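Local coordinates for DUF1881 domain-containing protein (Neurospora crassa, PDB 5Z6D), which is an abundant perithecial protein of unclear function that joins a betagamma-crystallin domain, with a calcium site made inoperative by the domain interface, to an Ig-like domain, at residues R91-L96 and S194-T199. The protein carries 1 engineered substitution. Numbering follows the deposited sequence.
Sequences RAISFL and SSFEVT
Ser94 and Ser195, Phe95 and Phe196, and Leu96 and Glu197 face each other across two parallel strands. Four backbone bonds hold the register: Ser94 N to Ser194 O, Phe196 N to Ser94 O (3.0 Å), Leu96 N to Phe196 O, and Val198 N to Leu96 O (2.8 Å). Ser94 and Leu96 each bond the residues on both sides of their partners, Ser195 and Glu197, the pattern of a parallel pair, while Phe95 bonds Gly131 on the other side.

Just before strand 195-199, a side chain takes over from the backbone. The Ser194 hydroxyl, set between its own backbone N and carbonyl carbon (chi1 55°), donates a short bond to Ala92 O (OG to O 2.6 Å) from well above the carbonyl plane. A water donates to the same OG and accepts from Arg91 NH1, tying in the guanidinium group.

Apolar contacts lie on the face carrying Phe95 and Phe196. Val198 CG2 sits over the centre of the Phe95 ring, 3.9 Å from its centroid, in a CH-pi contact. Phe95 CE1 meets Phe196 CD2 (3.9 Å), which lies at the Phe95 ring's edge, in its plane, while Ile93 CG2 approaches the Phe196 ring at its edge. Val174 and Val176 of strand 173-177 pack against Ile93 and Phe196 respectively.

This pairing joins the first and last strands of the Ig-like domain within one sheet of its beta sandwich.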
loop_
_atom_site.group_PDB
_atom_site.type_symbol
_atom_site.label_atom_id
_atom_site.label_comp_id
_atom_site.label_asym_id
_atom_site.label_seq_id
_atom_site.Cartn_x
_atom_site.Cartn_y
_atom_site.Cartn_z
ATOM N N ARG A 91 -3.701 -8.784 -3.512
ATOM C CA ARG A 91 -4.263 -7.494 -3.126
ATOM C C ARG A 91 -3.277 -6.571 -2.446
ATOM O O ARG A 91 -2.588 -6.965 -1.503
ATOM C CB ARG A 91 -5.444 -7.695 -2.187
ATOM C CG ARG A 91 -6.632 -8.367 -2.833
ATOM C CD ARG A 91 -7.210 -7.500 -3.911
ATOM N NE ARG A 91 -8.452 -8.057 -4.438
ATOM C CZ ARG A 91 -9.232 -7.430 -5.309
ATOM N NH1 ARG A 91 -8.896 -6.221 -5.742
ATOM N NH2 ARG A 91 -10.350 -8.003 -5.738
ATOM N N ALA A 92 -3.244 -5.325 -2.910
ATOM C CA ALA A 92 -2.563 -4.274 -2.168
ATOM C C ALA A 92 -3.496 -3.773 -1.083
ATOM O O ALA A 92 -4.594 -3.301 -1.356
ATOM C CB ALA A 92 -2.141 -3.142 -3.085
ATOM N N ILE A 93 -3.052 -3.899 0.164
ATOM C CA ILE A 93 -3.796 -3.391 1.298
ATOM C C ILE A 93 -3.357 -1.960 1.546
ATOM O O ILE A 93 -2.151 -1.697 1.741
ATOM C CB ILE A 93 -3.568 -4.223 2.581
ATOM C CG1 ILE A 93 -3.808 -5.713 2.323
ATOM C CG2 ILE A 93 -4.487 -3.743 3.707
ATOM C CD1 ILE A 93 -3.437 -6.591 3.528
ATOM N N SER A 94 -4.341 -1.055 1.552
ATOM C CA SER A 94 -4.068 0.372 1.703
ATOM C C SER A 94 -5.003 1.065 2.696
ATOM O O SER A 94 -6.175 0.714 2.805
ATOM C CB SER A 94 -4.146 1.074 0.346
ATOM O OG SER A 94 -5.450 0.982 -0.203
ATOM N N PHE A 95 -4.452 2.033 3.423
ATOM C CA PHE A 95 -5.179 2.848 4.405
ATOM C C PHE A 95 -5.167 4.328 4.036
ATOM O O PHE A 95 -4.156 4.827 3.515
ATOM C CB PHE A 95 -4.539 2.763 5.792
ATOM C CG PHE A 95 -4.838 1.523 6.569
ATOM C CD1 PHE A 95 -5.800 0.614 6.176
ATOM C CD2 PHE A 95 -4.175 1.326 7.787
ATOM C CE1 PHE A 95 -6.054 -0.510 6.940
ATOM C CE2 PHE A 95 -4.420 0.205 8.552
ATOM C CZ PHE A 95 -5.363 -0.709 8.147
ATOM N N LEU A 96 -6.253 5.032 4.357
ATOM C CA LEU A 96 -6.264 6.497 4.374
ATOM C C LEU A 96 -6.724 6.949 5.766
ATOM O O LEU A 96 -7.776 6.513 6.243
ATOM C CB LEU A 96 -7.177 7.052 3.276
ATOM C CG LEU A 96 -7.149 8.567 3.045
ATOM C CD1 LEU A 96 -5.794 8.986 2.513
ATOM C CD2 LEU A 96 -8.252 8.966 2.086
ATOM N N SER A 194 -9.610 -4.017 -0.908
ATOM C CA SER A 194 -8.587 -4.096 0.123
ATOM C C SER A 194 -8.089 -2.707 0.531
ATOM O O SER A 194 -6.919 -2.541 0.876
ATOM C CB SER A 194 -7.423 -4.962 -0.358
ATOM O OG SER A 194 -6.907 -4.495 -1.599
ATOM N N SER A 195 -8.985 -1.724 0.488
ATOM C CA SER A 195 -8.655 -0.370 0.928
ATOM C C SER A 195 -9.637 0.072 1.997
ATOM O O SER A 195 -10.816 -0.299 1.970
ATOM C CB SER A 195 -8.655 0.618 -0.240
ATOM O OG SER A 195 -9.944 0.727 -0.807
ATOM N N PHE A 196 -9.136 0.857 2.948
ATOM C CA PHE A 196 -9.892 1.216 4.140
ATOM C C PHE A 196 -9.602 2.658 4.527
ATOM O O PHE A 196 -8.444 3.088 4.556
ATOM C CB PHE A 196 -9.554 0.268 5.306
ATOM C CG PHE A 196 -9.739 -1.186 4.968
ATOM C CD1 PHE A 196 -10.953 -1.814 5.191
ATOM C CD2 PHE A 196 -8.711 -1.917 4.393
ATOM C CE1 PHE A 196 -11.126 -3.148 4.867
ATOM C CE2 PHE A 196 -8.877 -3.247 4.063
ATOM C CZ PHE A 196 -10.086 -3.866 4.301
ATOM N N GLU A 197 -10.664 3.397 4.824
ATOM C CA GLU A 197 -10.533 4.686 5.478
ATOM C C GLU A 197 -10.541 4.429 6.976
ATOM O O GLU A 197 -11.485 3.845 7.506
ATOM C CB GLU A 197 -11.669 5.616 5.061
ATOM C CG GLU A 197 -11.283 7.075 4.943
ATOM C CD GLU A 197 -12.389 7.908 4.324
ATOM O OE1 GLU A 197 -13.367 8.211 5.040
ATOM O OE2 GLU A 197 -12.285 8.249 3.125
ATOM N N VAL A 198 -9.470 4.816 7.654
ATOM C CA VAL A 198 -9.399 4.620 9.089
ATOM C C VAL A 198 -9.564 5.988 9.720
ATOM O O VAL A 198 -8.798 6.899 9.417
ATOM C CB VAL A 198 -8.079 3.972 9.504
ATOM C CG1 VAL A 198 -7.940 3.952 11.035
ATOM C CG2 VAL A 198 -7.979 2.562 8.907
ATOM N N THR A 199 -10.571 6.135 10.580
ATOM C CA THR A 199 -10.939 7.439 11.109
ATOM C C THR A 199 -10.772 7.495 12.627
ATOM O O THR A 199 -11.231 6.599 13.348
ATOM C CB THR A 199 -12.390 7.802 10.752
ATOM O OG1 THR A 199 -12.535 7.851 9.326
ATOM C CG2 THR A 199 -12.757 9.156 11.335
HETATM O O HOH W 1 -7.395 -4.432 -4.594
#